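Local atomic coordinates of sesquisabinene B synthase 2 (PDB entry 6A2A), a protein that probably cyclises farnesyl diphosphate to the sesquiterpene sesquisabinene B in sandalwood, using magnesium or manganese ions as cofactor. Residues A[425-430]-A[437-442]; A[446-451]-A[509-514]. All blocks are in the same frame, centred on the assembly; numbering follows the deposited sequence.

Overall arrangement
Both contacts belong to the all-helical, metal-dependent half of a plant class I terpene synthase, and they follow one another along the chain: contact 1 joins 425-430 to 437-442 within a helical hairpin, and contact 2 then brings 446-451 against 509-514, where helix 489-510 gives way to a turn. Their centres are about 15 Å apart, and they meet where the carbonyl O of Y441 lies 3.4 Å from CD of P446, at the step from helix 436-443 to helix 447-462. Helix 521-535 backs both, through F521 at contact 1 and L522 and T525 at contact 2. The residues that bind magnesium, D316, D320, E394 and N460, lie away from both, although helix 447-462 carries N460.

Contact 1 of 2, residues A[425-430]-A[437-442]; sequences TSYLLT and EKLDYV
The ring of Y427 takes a methyl of V442 on one face and has L439 and K438 at its rim, in a helical hairpin of the class I terpene synthase fold. CG2 of V442 stands 3.3 Å from the ring centroid and only 8° off the normal, a close CH-pi contact. In the ring plane, CD2 of L439 meets CD2 of Y427 at 3.8 Å, while CB of K438 lies 3.4 Å from the phenol OH. F521 of helix 521-535 adds an edge-to-face contact with the same ring. Helix 425-430 runs nearly antiparallel to helix 437-442, at 154°, with a closest approach of the axes of 10.2 Å. Y427 spans that gap because its CG is anti to the backbone N (chi1 178°), sending the ring across to the other helix. An alanine here is likely to leave V442 CG2 without its aromatic face and open a gap between the two helices. K438 touches the phenol with its aliphatic part; its amine leads away to the carbonyls of E432 and N433 in the connecting turn. Beside the ring, CD2 of L439 wedges in against L428 as well, 3.8 Å from its CB, and the CD1 methyls of the two leucines stand 4.0 Å apart.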
loop_
_atom_site.group_PDB
_atom_site.type_symbol
_atom_site.label_atom_id
_atom_site.label_comp_id
_atom_site.label_asym_id
_atom_site.label_seq_id
_atom_site.Cartn_x
_atom_site.Cartn_y
_atom_site.Cartn_z
ATOM N N THR A 425 -4.646 18.310 8.355
ATOM C CA THR A 425 -4.866 17.037 7.683
ATOM C C THR A 425 -5.841 16.170 8.490
ATOM O O THR A 425 -6.757 15.599 7.935
ATOM C CB THR A 425 -3.553 16.308 7.402
ATOM O OG1 THR A 425 -2.740 17.161 6.575
ATOM C CG2 THR A 425 -3.784 14.984 6.705
ATOM N N SER A 426 -5.644 16.074 9.802
ATOM C CA SER A 426 -6.519 15.282 10.648
ATOM C C SER A 426 -7.981 15.756 10.552
ATOM O O SER A 426 -8.889 14.921 10.621
ATOM C CB SER A 426 -6.015 15.250 12.051
ATOM O OG SER A 426 -6.329 16.408 12.832
ATOM N N TYR A 427 -8.170 17.068 10.475
ATOM C CA TYR A 427 -9.500 17.672 10.379
ATOM C C TYR A 427 -10.148 17.314 9.025
ATOM O O TYR A 427 -11.327 16.871 8.963
ATOM C CB TYR A 427 -9.399 19.178 10.572
ATOM C CG TYR A 427 -10.718 19.899 10.443
ATOM C CD1 TYR A 427 -11.506 20.128 11.558
ATOM C CD2 TYR A 427 -11.110 20.474 9.246
ATOM C CE1 TYR A 427 -12.688 20.854 11.475
ATOM C CE2 TYR A 427 -12.292 21.214 9.146
ATOM C CZ TYR A 427 -13.090 21.387 10.257
ATOM O OH TYR A 427 -14.236 22.133 10.125
ATOM N N LEU A 428 -9.385 17.507 7.935
ATOM C CA LEU A 428 -9.820 17.085 6.603
ATOM C C LEU A 428 -10.375 15.652 6.587
ATOM O O LEU A 428 -11.429 15.360 5.936
ATOM C CB LEU A 428 -8.628 17.166 5.645
ATOM C CG LEU A 428 -8.802 16.444 4.311
ATOM C CD1 LEU A 428 -9.809 17.133 3.428
ATOM C CD2 LEU A 428 -7.471 16.326 3.575
ATOM N N LEU A 429 -9.698 14.756 7.269
ATOM C CA LEU A 429 -9.995 13.321 7.190
ATOM C C LEU A 429 -11.128 12.901 8.130
ATOM O O LEU A 429 -11.567 11.738 8.002
ATOM C CB LEU A 429 -8.732 12.531 7.556
ATOM C CG LEU A 429 -7.570 12.709 6.572
ATOM C CD1 LEU A 429 -6.344 11.982 7.082
ATOM C CD2 LEU A 429 -7.926 12.187 5.192
ATOM N N THR A 430 -11.524 13.755 9.067
ATOM C CA THR A 430 -12.542 13.340 10.074
ATOM C C THR A 430 -13.758 14.256 10.147
ATOM O O THR A 430 -14.817 13.742 10.609
ATOM C CB THR A 430 -11.932 13.255 11.472
ATOM O OG1 THR A 430 -11.413 14.544 11.849
ATOM C CG2 THR A 430 -10.881 12.177 11.514
ATOM N N GLU A 437 -14.347 26.120 2.774
ATOM C CA GLU A 437 -14.426 27.172 3.788
ATOM C C GLU A 437 -14.062 26.607 5.169
ATOM O O GLU A 437 -13.394 27.311 5.944
ATOM C CB GLU A 437 -15.820 27.790 3.874
ATOM C CG GLU A 437 -16.193 28.589 2.643
ATOM C CD GLU A 437 -16.328 27.723 1.392
ATOM O OE1 GLU A 437 -16.983 26.665 1.484
ATOM O OE2 GLU A 437 -15.715 28.075 0.354
ATOM N N LYS A 438 -14.517 25.387 5.474
ATOM C CA LYS A 438 -14.146 24.766 6.768
ATOM C C LYS A 438 -12.624 24.552 6.863
ATOM O O LYS A 438 -12.037 24.816 7.915
ATOM C CB LYS A 438 -14.837 23.420 6.992
ATOM C CG LYS A 438 -16.333 23.489 7.267
ATOM C CD LYS A 438 -17.006 22.166 7.338
ATOM C CE LYS A 438 -18.520 22.283 7.346
ATOM N NZ LYS A 438 -19.166 20.972 7.650
ATOM N N LEU A 439 -11.991 24.097 5.795
ATOM C CA LEU A 439 -10.554 23.869 5.820
ATOM C C LEU A 439 -9.755 25.172 5.913
ATOM O O LEU A 439 -8.720 25.230 6.612
ATOM C CB LEU A 439 -10.160 23.043 4.600
ATOM C CG LEU A 439 -10.633 21.605 4.678
ATOM C CD1 LEU A 439 -10.546 21.014 3.309
ATOM C CD2 LEU A 439 -9.834 20.810 5.685
ATOM N N ASP A 440 -10.219 26.235 5.241
ATOM C CA ASP A 440 -9.572 27.533 5.314
ATOM C C ASP A 440 -9.651 27.999 6.807
ATOM O O ASP A 440 -8.676 28.607 7.350
ATOM C CB ASP A 440 -10.297 28.552 4.446
ATOM C CG ASP A 440 -9.939 28.454 2.932
ATOM O OD1 ASP A 440 -8.977 27.755 2.595
ATOM O OD2 ASP A 440 -10.647 29.128 2.127
ATOM N N TYR A 441 -10.817 27.824 7.412
ATOM C CA TYR A 441 -11.024 28.212 8.841
ATOM C C TYR A 441 -9.979 27.498 9.752
ATOM O O TYR A 441 -9.288 28.158 10.520
ATOM C CB TYR A 441 -12.442 27.886 9.304
ATOM C CG TYR A 441 -12.637 28.079 10.790
ATOM C CD1 TYR A 441 -12.693 29.330 11.360
ATOM C CD2 TYR A 441 -12.698 26.985 11.629
ATOM C CE1 TYR A 441 -12.825 29.501 12.730
ATOM C CE2 TYR A 441 -12.881 27.132 12.991
ATOM C CZ TYR A 441 -12.912 28.395 13.546
ATOM O OH TYR A 441 -13.093 28.512 14.905
ATOM N N VAL A 442 -9.844 26.205 9.632
ATOM C CA VAL A 442 -8.896 25.489 10.515
ATOM C C VAL A 442 -7.470 25.956 10.191
ATOM O O VAL A 442 -6.719 26.174 11.070
ATOM C CB VAL A 442 -9.056 23.969 10.429
ATOM C CG1 VAL A 442 -8.125 23.285 11.418
ATOM C CG2 VAL A 442 -10.477 23.576 10.712
#

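Contact 2 of 2, residues A[446-451]-A[509-514]; sequences PLFVRA and KCLFEP
C510 pushes its side chain between L447 and F448, joining the C-terminal part of helix 489-510 and the turn after it to the first turn of helix 447-462 in the metal-binding half of the terpene synthase fold. The close-packed part is built on F448. Its CD1 sits 3.7 Å from CB of C510, and the far end of the ring runs on to L511, whose CD2 methyl lies 3.8 Å from CE1 of F448. These are apolar van der Waals contacts. L507, F517, L522 and T525 crowd round the same phenyl and bury it. With its CG anti to the backbone N (chi1 -173°), F448 leans across to the other segment, and the backbones come near enough for the CA atoms of F448 and C510 to lie 6.2 Å apart.

Toward solvent the contact thins out. L447 is exposed and meets C510 chiefly through its CD2 methyl, 3.9 Å from SG, although W503 supports the leucine from within helix 489-510. The thiol is set beside its own backbone N, and this chi1 of -68° turns SG toward L447 and over CA of F448, 4.0 Å away. After C510 the chain reverses through a type I turn ending at E513, closed by a 2.9 Å bond from N of E513 to O of C510.

No hydrogen bond or salt bridge crosses between the segments; the chemistry is that of methyls, a phenyl and a thiol, so the join probably rests on shape and exclusion of water rather than on directed bonds.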
loop_
_atom_site.group_PDB
_atom_site.type_symbol
_atom_site.label_atom_id
_atom_site.label_comp_id
_atom_site.label_asym_id
_atom_site.label_seq_id
_atom_site.Cartn_x
_atom_site.Cartn_y
_atom_site.Cartn_z
ATOM N N PRO A 446 -7.450 29.335 14.408
ATOM C CA PRO A 446 -8.304 29.743 15.531
ATOM C C PRO A 446 -7.553 29.499 16.847
ATOM O O PRO A 446 -6.609 28.678 16.850
ATOM C CB PRO A 446 -9.562 28.905 15.420
ATOM C CG PRO A 446 -9.174 27.796 14.533
ATOM C CD PRO A 446 -8.062 28.252 13.655
ATOM N N LEU A 447 -7.851 30.288 17.879
ATOM C CA LEU A 447 -7.076 30.191 19.142
ATOM C C LEU A 447 -6.782 28.737 19.563
ATOM O O LEU A 447 -5.635 28.464 19.951
ATOM C CB LEU A 447 -7.869 30.901 20.238
ATOM C CG LEU A 447 -7.259 30.885 21.644
ATOM C CD1 LEU A 447 -5.922 31.586 21.667
ATOM C CD2 LEU A 447 -8.224 31.552 22.614
ATOM N N PHE A 448 -7.759 27.867 19.536
ATOM C CA PHE A 448 -7.615 26.456 19.975
ATOM C C PHE A 448 -6.461 25.779 19.238
ATOM O O PHE A 448 -5.667 25.104 19.837
ATOM C CB PHE A 448 -8.891 25.692 19.656
ATOM C CG PHE A 448 -8.976 24.285 20.180
ATOM C CD1 PHE A 448 -8.696 23.998 21.499
ATOM C CD2 PHE A 448 -9.392 23.260 19.357
ATOM C CE1 PHE A 448 -8.802 22.707 21.975
ATOM C CE2 PHE A 448 -9.497 21.973 19.835
ATOM C CZ PHE A 448 -9.198 21.707 21.141
ATOM N N VAL A 449 -6.432 25.952 17.945
ATOM C CA VAL A 449 -5.392 25.308 17.102
ATOM C C VAL A 449 -4.062 26.036 17.287
ATOM O O VAL A 449 -3.053 25.385 17.375
ATOM C CB VAL A 449 -5.851 25.299 15.641
ATOM C CG1 VAL A 449 -4.833 24.632 14.754
ATOM C CG2 VAL A 449 -7.209 24.652 15.520
ATOM N N ARG A 450 -4.087 27.341 17.350
ATOM C CA ARG A 450 -2.848 28.128 17.513
ATOM C C ARG A 450 -2.153 27.715 18.820
ATOM O O ARG A 450 -0.985 27.550 18.804
ATOM C CB ARG A 450 -3.181 29.617 17.534
ATOM C CG ARG A 450 -1.983 30.534 17.380
ATOM C CD ARG A 450 -2.331 31.987 17.619
ATOM N NE ARG A 450 -1.236 32.873 17.311
ATOM C CZ ARG A 450 -0.872 33.948 17.993
ATOM N NH1 ARG A 450 0.238 34.565 17.645
ATOM N NH2 ARG A 450 -1.594 34.424 18.993
ATOM N N ALA A 451 -2.912 27.594 19.884
ATOM C CA ALA A 451 -2.372 27.202 21.201
ATOM C C ALA A 451 -1.673 25.841 21.080
ATOM O O ALA A 451 -0.561 25.707 21.532
ATOM C CB ALA A 451 -3.492 27.178 22.206
ATOM N N LYS A 509 -9.660 26.162 28.661
ATOM C CA LYS A 509 -10.875 27.036 28.615
ATOM C C LYS A 509 -11.583 26.908 27.250
ATOM O O LYS A 509 -12.847 26.848 27.191
ATOM C CB LYS A 509 -10.539 28.490 28.923
ATOM C CG LYS A 509 -11.769 29.368 29.168
ATOM C CD LYS A 509 -11.402 30.718 29.684
ATOM C CE LYS A 509 -12.605 31.528 30.138
ATOM N NZ LYS A 509 -12.162 32.659 31.002
ATOM N N CYS A 510 -10.814 26.738 26.176
ATOM C CA CYS A 510 -11.429 26.568 24.826
ATOM C C CYS A 510 -12.379 25.368 24.856
ATOM O O CYS A 510 -13.429 25.425 24.243
ATOM C CB CYS A 510 -10.412 26.415 23.682
ATOM S SG CYS A 510 -9.398 27.840 23.261
ATOM N N LEU A 511 -12.103 24.267 25.606
ATOM C CA LEU A 511 -12.983 23.122 25.630
ATOM C C LEU A 511 -14.318 23.396 26.337
ATOM O O LEU A 511 -15.204 22.571 26.248
ATOM C CB LEU A 511 -12.271 21.960 26.318
ATOM C CG LEU A 511 -10.988 21.472 25.638
ATOM C CD1 LEU A 511 -10.334 20.371 26.444
ATOM C CD2 LEU A 511 -11.292 20.988 24.232
ATOM N N PHE A 512 -14.444 24.486 27.072
ATOM C CA PHE A 512 -15.724 24.838 27.682
ATOM C C PHE A 512 -16.496 25.773 26.742
ATOM O O PHE A 512 -17.614 26.143 27.067
ATOM C CB PHE A 512 -15.490 25.477 29.048
ATOM C CG PHE A 512 -15.460 24.474 30.166
ATOM C CD1 PHE A 512 -14.388 23.605 30.284
ATOM C CD2 PHE A 512 -16.482 24.415 31.098
ATOM C CE1 PHE A 512 -14.336 22.691 31.321
ATOM C CE2 PHE A 512 -16.440 23.492 32.135
ATOM C CZ PHE A 512 -15.367 22.622 32.238
ATOM N N GLU A 513 -15.910 26.143 25.605
ATOM C CA GLU A 513 -16.710 26.677 24.438
ATOM C C GLU A 513 -16.041 26.234 23.133
ATOM O O GLU A 513 -15.316 27.029 22.497
ATOM C CB GLU A 513 -16.821 28.198 24.507
ATOM C CG GLU A 513 -15.492 28.921 24.667
ATOM C CD GLU A 513 -15.271 29.584 26.017
ATOM O OE1 GLU A 513 -15.079 28.855 27.011
ATOM O OE2 GLU A 513 -15.294 30.827 26.074
ATOM N N PRO A 514 -16.189 24.943 22.760
ATOM C CA PRO A 514 -15.317 24.476 21.666
ATOM C C PRO A 514 -15.864 24.735 20.245
ATOM O O PRO A 514 -15.146 24.516 19.247
ATOM C CB PRO A 514 -15.241 22.970 21.954
ATOM C CG PRO A 514 -16.670 22.638 22.361
ATOM C CD PRO A 514 -17.067 23.836 23.208
#